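Long-range contact in probable Brix domain-containing ribosomal biogenesis protein (Methanothermobacter thermautotrophicus, PDB 1W94), which probably takes part in ribosome biogenesis and probably binds ribosomal RNA, as an archaeal Imp4-like protein: residues F63-I74 / E102-L110. Sequence-based numbering, arbitrary orientation.
Sequences FLDERGGERGYI and EGLCNLMGL
L107, F63 and R71 join the short helix 102-108 to a beta hairpin in the central mixed sheet of this Brix domain, the helix crossing strand 70-74 at -122°. L107 CB sits over one face of the F63 ring, a CH-pi contact 3.9 Å from the centroid and 14° off the normal, while M108 CG meets F63 CZ obliquely. With an alanine at F63, L107 CB is likely to lose the aromatic face it rests on, and a gap would open beside M108 CG. The two methyls of L107 divide the strand: CD2 lies 3.7 Å from G72 CA, where any CB would collide with it, and CD1 reaches I74 CG1. I74 CD1 then touches L104 CD2 at 3.6 Å. At the C-terminal turn, closed by a Schellman motif at G109, the R71 chain bends at chi3 and presents its guanidinium edge-on to two carbonyls. R71 NH2 bonds N106 O from above the carbonyl plane at 2.8 Å; R71 NH1 donates to an in-plane lone pair of L107 O, also at 2.8 Å, nearly straight at 164°. In the second shell, F152 and V154 of strand 145-154 pack on L104 and L107 respectively, and the helix is tied to the preceding loop by the disulfide from C105 SG to C97 SG.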
ATOM      1  N   PHE A  63       0.461  -4.028  -8.638  1.00 24.51           N
ATOM      2  CA  PHE A  63       0.235  -5.320  -8.009  1.00 26.80           C
ATOM      3  C   PHE A  63       0.311  -6.458  -9.027  1.00 27.38           C
ATOM      4  O   PHE A  63      -0.375  -6.432 -10.041  1.00 27.75           O
ATOM      5  CB  PHE A  63      -1.125  -5.351  -7.276  1.00 26.25           C
ATOM      6  CG  PHE A  63      -1.252  -4.302  -6.221  1.00 25.14           C
ATOM      7  CD1 PHE A  63      -1.594  -2.993  -6.555  1.00 26.64           C
ATOM      8  CD2 PHE A  63      -1.039  -4.627  -4.883  1.00 27.33           C
ATOM      9  CE1 PHE A  63      -1.698  -2.001  -5.563  1.00 20.67           C
ATOM     10  CE2 PHE A  63      -1.142  -3.662  -3.884  1.00 24.59           C
ATOM     11  CZ  PHE A  63      -1.487  -2.363  -4.217  1.00 24.16           C
ATOM     12  N   LEU A  64       1.137  -7.452  -8.731  1.00 27.67           N
ATOM     13  CA  LEU A  64       1.288  -8.626  -9.581  1.00 28.17           C
ATOM     14  C   LEU A  64       0.819  -9.892  -8.905  1.00 28.58           C
ATOM     15  O   LEU A  64       0.973 -10.037  -7.696  1.00 28.30           O
ATOM     16  CB  LEU A  64       2.757  -8.844  -9.962  1.00 28.18           C
ATOM     17  CG  LEU A  64       3.529  -7.851 -10.834  1.00 29.01           C
ATOM     18  CD1 LEU A  64       2.699  -7.202 -11.947  1.00 27.66           C
ATOM     19  CD2 LEU A  64       4.208  -6.834  -9.979  1.00 33.60           C
ATOM     20  N   ASP A  65       0.266 -10.810  -9.693  1.00 29.73           N
ATOM     21  CA  ASP A  65      -0.043 -12.125  -9.170  1.00 31.60           C
ATOM     22  C   ASP A  65       1.234 -12.966  -9.183  1.00 31.91           C
ATOM     23  O   ASP A  65       2.273 -12.520  -9.688  1.00 30.46           O
ATOM     24  CB  ASP A  65      -1.228 -12.790  -9.891  1.00 32.31           C
ATOM     25  CG  ASP A  65      -0.944 -13.137 -11.352  1.00 35.52           C
ATOM     26  OD1 ASP A  65      -1.913 -13.035 -12.139  1.00 37.78           O
ATOM     27  OD2 ASP A  65       0.192 -13.540 -11.728  1.00 37.10           O
ATOM     28  N   GLU A  66       1.161 -14.172  -8.634  1.00 32.95           N
ATOM     29  CA  GLU A  66       2.365 -14.979  -8.479  1.00 34.20           C
ATOM     30  C   GLU A  66       3.079 -15.316  -9.799  1.00 34.71           C
ATOM     31  O   GLU A  66       4.294 -15.538  -9.808  1.00 34.44           O
ATOM     32  CB  GLU A  66       2.104 -16.229  -7.623  1.00 34.65           C
ATOM     33  CG  GLU A  66       1.170 -17.279  -8.227  1.00 34.60           C
ATOM     34  N   ARG A  67       2.325 -15.367 -10.902  1.00 35.29           N
ATOM     35  CA  ARG A  67       2.916 -15.606 -12.228  1.00 35.35           C
ATOM     36  C   ARG A  67       3.303 -14.334 -12.953  1.00 34.86           C
ATOM     37  O   ARG A  67       3.754 -14.379 -14.089  1.00 35.54           O
ATOM     38  CB  ARG A  67       2.041 -16.481 -13.143  1.00 35.58           C
ATOM     39  CG  ARG A  67       0.640 -16.794 -12.652  1.00 37.00           C
ATOM     40  N   GLY A  68       3.132 -13.197 -12.300  1.00 34.28           N
ATOM     41  CA  GLY A  68       3.551 -11.952 -12.901  1.00 33.44           C
ATOM     42  C   GLY A  68       2.487 -11.237 -13.692  1.00 33.09           C
ATOM     43  O   GLY A  68       2.778 -10.223 -14.301  1.00 33.50           O
ATOM     44  N   GLY A  69       1.256 -11.748 -13.678  1.00 32.78           N
ATOM     45  CA  GLY A  69       0.136 -11.042 -14.291  1.00 32.42           C
ATOM     46  C   GLY A  69      -0.174  -9.793 -13.474  1.00 31.71           C
ATOM     47  O   GLY A  69      -0.081  -9.813 -12.245  1.00 31.72           O
ATOM     48  N   GLU A  70      -0.506  -8.700 -14.153  1.00 31.83           N
ATOM     49  CA  GLU A  70      -0.757  -7.434 -13.484  1.00 31.97           C
ATOM     50  C   GLU A  70      -2.211  -7.357 -13.072  1.00 31.48           C
ATOM     51  O   GLU A  70      -3.121  -7.328 -13.911  1.00 32.05           O
ATOM     52  CB  GLU A  70      -0.371  -6.210 -14.329  1.00 32.49           C
ATOM     53  CG  GLU A  70      -0.370  -4.896 -13.419  1.00 36.29           C
ATOM     54  CD  GLU A  70      -0.680  -3.609 -14.180  1.00 42.16           C
ATOM     55  OE1 GLU A  70      -1.730  -3.539 -14.888  1.00 44.44           O
ATOM     56  OE2 GLU A  70       0.123  -2.646 -14.072  1.00 44.23           O
ATOM     57  N   ARG A  71      -2.413  -7.346 -11.764  1.00 29.40           N
ATOM     58  CA  ARG A  71      -3.727  -7.290 -11.170  1.00 27.74           C
ATOM     59  C   ARG A  71      -4.285  -5.885 -11.325  1.00 27.22           C
ATOM     60  O   ARG A  71      -5.483  -5.711 -11.543  1.00 26.80           O
ATOM     61  CB  ARG A  71      -3.620  -7.644  -9.688  1.00 26.95           C
ATOM     62  CG  ARG A  71      -3.200  -9.091  -9.451  1.00 29.35           C
ATOM     63  CD  ARG A  71      -2.992  -9.397  -7.978  1.00 32.01           C
ATOM     64  NE  ARG A  71      -4.251  -9.259  -7.242  1.00 30.92           N
ATOM     65  CZ  ARG A  71      -4.418  -8.524  -6.147  1.00 30.26           C
ATOM     66  NH1 ARG A  71      -3.396  -7.845  -5.596  1.00 28.74           N
ATOM     67  NH2 ARG A  71      -5.625  -8.455  -5.609  1.00 27.19           N
ATOM     68  N   GLY A  72      -3.406  -4.893 -11.240  1.00 25.31           N
ATOM     69  CA  GLY A  72      -3.822  -3.506 -11.207  1.00 25.95           C
ATOM     70  C   GLY A  72      -2.761  -2.598 -10.596  1.00 25.14           C
ATOM     71  O   GLY A  72      -1.642  -3.019 -10.288  1.00 23.55           O
ATOM     72  N   TYR A  73      -3.090  -1.324 -10.465  1.00 26.03           N
ATOM     73  CA  TYR A  73      -2.119  -0.379  -9.924  1.00 26.42           C
ATOM     74  C   TYR A  73      -2.827   0.792  -9.291  1.00 26.06           C
ATOM     75  O   TYR A  73      -4.004   1.053  -9.586  1.00 25.19           O
ATOM     76  CB  TYR A  73      -1.089   0.073 -11.003  1.00 27.42           C
ATOM     77  CG  TYR A  73      -1.684   0.832 -12.176  1.00 28.13           C
ATOM     78  CD1 TYR A  73      -1.930   2.208 -12.072  1.00 26.60           C
ATOM     79  CD2 TYR A  73      -2.015   0.190 -13.362  1.00 27.64           C
ATOM     80  CE1 TYR A  73      -2.489   2.935 -13.133  1.00 29.14           C
ATOM     81  CE2 TYR A  73      -2.577   0.918 -14.453  1.00 31.14           C
ATOM     82  CZ  TYR A  73      -2.822   2.296 -14.317  1.00 29.55           C
ATOM     83  OH  TYR A  73      -3.358   3.068 -15.361  1.00 27.60           O
ATOM     84  N   ILE A  74      -2.123   1.467  -8.389  1.00 27.27           N
ATOM     85  CA  ILE A  74      -2.657   2.675  -7.743  1.00 26.85           C
ATOM     86  C   ILE A  74      -1.652   3.795  -8.007  1.00 27.02           C
ATOM     87  O   ILE A  74      -0.440   3.598  -7.793  1.00 27.81           O
ATOM     88  CB  ILE A  74      -2.775   2.478  -6.188  1.00 27.25           C
ATOM     89  CG1 ILE A  74      -3.742   1.352  -5.814  1.00 27.19           C
ATOM     90  CG2 ILE A  74      -3.224   3.775  -5.495  1.00 25.54           C
ATOM     91  CD1 ILE A  74      -3.717   0.996  -4.315  1.00 27.03           C
ATOM     92  N   GLU A 102     -13.973  -0.019  -4.503  1.00 32.12           N
ATOM     93  CA  GLU A 102     -13.809  -1.459  -4.265  1.00 32.49           C
ATOM     94  C   GLU A 102     -12.455  -2.006  -4.746  1.00 32.61           C
ATOM     95  O   GLU A 102     -11.887  -2.888  -4.111  1.00 32.37           O
ATOM     96  CB  GLU A 102     -14.938  -2.253  -4.918  1.00 33.12           C
ATOM     97  CG  GLU A 102     -16.361  -1.960  -4.395  1.00 36.06           C
ATOM     98  CD  GLU A 102     -17.095  -0.823  -5.132  1.00 40.11           C
ATOM     99  OE1 GLU A 102     -16.473  -0.107  -5.968  1.00 40.08           O
ATOM    100  OE2 GLU A 102     -18.315  -0.646  -4.851  1.00 42.80           O
ATOM    101  N   GLY A 103     -11.938  -1.481  -5.860  1.00 31.95           N
ATOM    102  CA  GLY A 103     -10.680  -1.971  -6.419  1.00 30.92           C
ATOM    103  C   GLY A 103      -9.510  -1.721  -5.477  1.00 30.76           C
ATOM    104  O   GLY A 103      -8.593  -2.538  -5.390  1.00 30.23           O
ATOM    105  N   LEU A 104      -9.529  -0.596  -4.758  1.00 30.20           N
ATOM    106  CA  LEU A 104      -8.507  -0.354  -3.742  1.00 29.49           C
ATOM    107  C   LEU A 104      -8.445  -1.499  -2.771  1.00 29.67           C
ATOM    108  O   LEU A 104      -7.368  -2.026  -2.507  1.00 30.48           O
ATOM    109  CB  LEU A 104      -8.730   0.970  -3.005  1.00 30.11           C
ATOM    110  CG  LEU A 104      -8.566   2.186  -3.898  1.00 30.91           C
ATOM    111  CD1 LEU A 104      -8.997   3.468  -3.166  1.00 30.96           C
ATOM    112  CD2 LEU A 104      -7.093   2.281  -4.408  1.00 28.26           C
ATOM    113  N   CYS A 105      -9.600  -1.919  -2.265  1.00 29.13           N
ATOM    114  CA  CYS A 105      -9.659  -3.001  -1.316  1.00 30.41           C
ATOM    115  C   CYS A 105      -9.197  -4.339  -1.930  1.00 30.32           C
ATOM    116  O   CYS A 105      -8.499  -5.110  -1.267  1.00 29.68           O
ATOM    117  CB  CYS A 105     -11.071  -3.082  -0.674  1.00 30.91           C
ATOM    118  SG  CYS A 105     -11.429  -1.483   0.161  1.00 38.42           S
ATOM    119  N   ASN A 106      -9.602  -4.609  -3.175  1.00 29.70           N
ATOM    120  CA  ASN A 106      -9.240  -5.850  -3.842  1.00 30.52           C
ATOM    121  C   ASN A 106      -7.742  -5.952  -4.093  1.00 30.60           C
ATOM    122  O   ASN A 106      -7.135  -6.989  -3.796  1.00 30.92           O
ATOM    123  CB  ASN A 106     -10.064  -6.030  -5.131  1.00 30.48           C
ATOM    124  CG  ASN A 106     -11.514  -6.393  -4.841  1.00 33.84           C
ATOM    125  OD1 ASN A 106     -11.810  -7.121  -3.881  1.00 34.79           O
ATOM    126  ND2 ASN A 106     -12.423  -5.905  -5.673  1.00 35.87           N
ATOM    127  N   LEU A 107      -7.131  -4.861  -4.572  1.00 29.98           N
ATOM    128  CA  LEU A 107      -5.698  -4.858  -4.863  1.00 30.00           C
ATOM    129  C   LEU A 107      -4.882  -5.110  -3.594  1.00 30.99           C
ATOM    130  O   LEU A 107      -3.984  -5.935  -3.573  1.00 30.50           O
ATOM    131  CB  LEU A 107      -5.280  -3.519  -5.474  1.00 29.67           C
ATOM    132  CG  LEU A 107      -5.753  -3.323  -6.924  1.00 28.61           C
ATOM    133  CD1 LEU A 107      -5.403  -1.886  -7.361  1.00 26.44           C
ATOM    134  CD2 LEU A 107      -5.136  -4.376  -7.838  1.00 21.94           C
HETATM  135  N   MSE A 108      -5.231  -4.417  -2.524  1.00 32.03           N
HETATM  136  CA  MSE A 108      -4.443  -4.469  -1.302  1.00 35.70           C
HETATM  137  C   MSE A 108      -4.814  -5.616  -0.382  1.00 33.12           C
HETATM  138  O   MSE A 108      -4.165  -5.801   0.660  1.00 33.33           O
HETATM  139  CB  MSE A 108      -4.556  -3.146  -0.562  1.00 34.15           C
HETATM  140  CG  MSE A 108      -3.838  -2.064  -1.327  1.00 39.21           C
HETATM  141 SE   MSE A 108      -3.994  -0.397  -0.494  1.00 49.95          SE
HETATM  142  CE  MSE A 108      -2.818  -0.664   1.166  1.00 46.29           C
ATOM    143  N   GLY A 109      -5.842  -6.360  -0.760  1.00 30.65           N
ATOM    144  CA  GLY A 109      -6.284  -7.514   0.001  1.00 30.47           C
ATOM    145  C   GLY A 109      -6.919  -7.112   1.324  1.00 29.92           C
ATOM    146  O   GLY A 109      -6.731  -7.792   2.315  1.00 30.27           O
ATOM    147  N   LEU A 110      -7.660  -6.009   1.355  1.00 27.64           N
ATOM    148  CA  LEU A 110      -8.272  -5.574   2.614  1.00 28.05           C
ATOM    149  C   LEU A 110      -9.595  -6.297   2.848  1.00 27.94           C
ATOM    150  O   LEU A 110     -10.285  -6.602   1.903  1.00 28.77           O
ATOM    151  CB  LEU A 110      -8.479  -4.062   2.601  1.00 25.91           C
ATOM    152  CG  LEU A 110      -7.210  -3.295   2.274  1.00 26.54           C
ATOM    153  CD1 LEU A 110      -7.541  -1.827   2.287  1.00 29.38           C
ATOM    154  CD2 LEU A 110      -6.101  -3.606   3.313  1.00 23.41           C
TER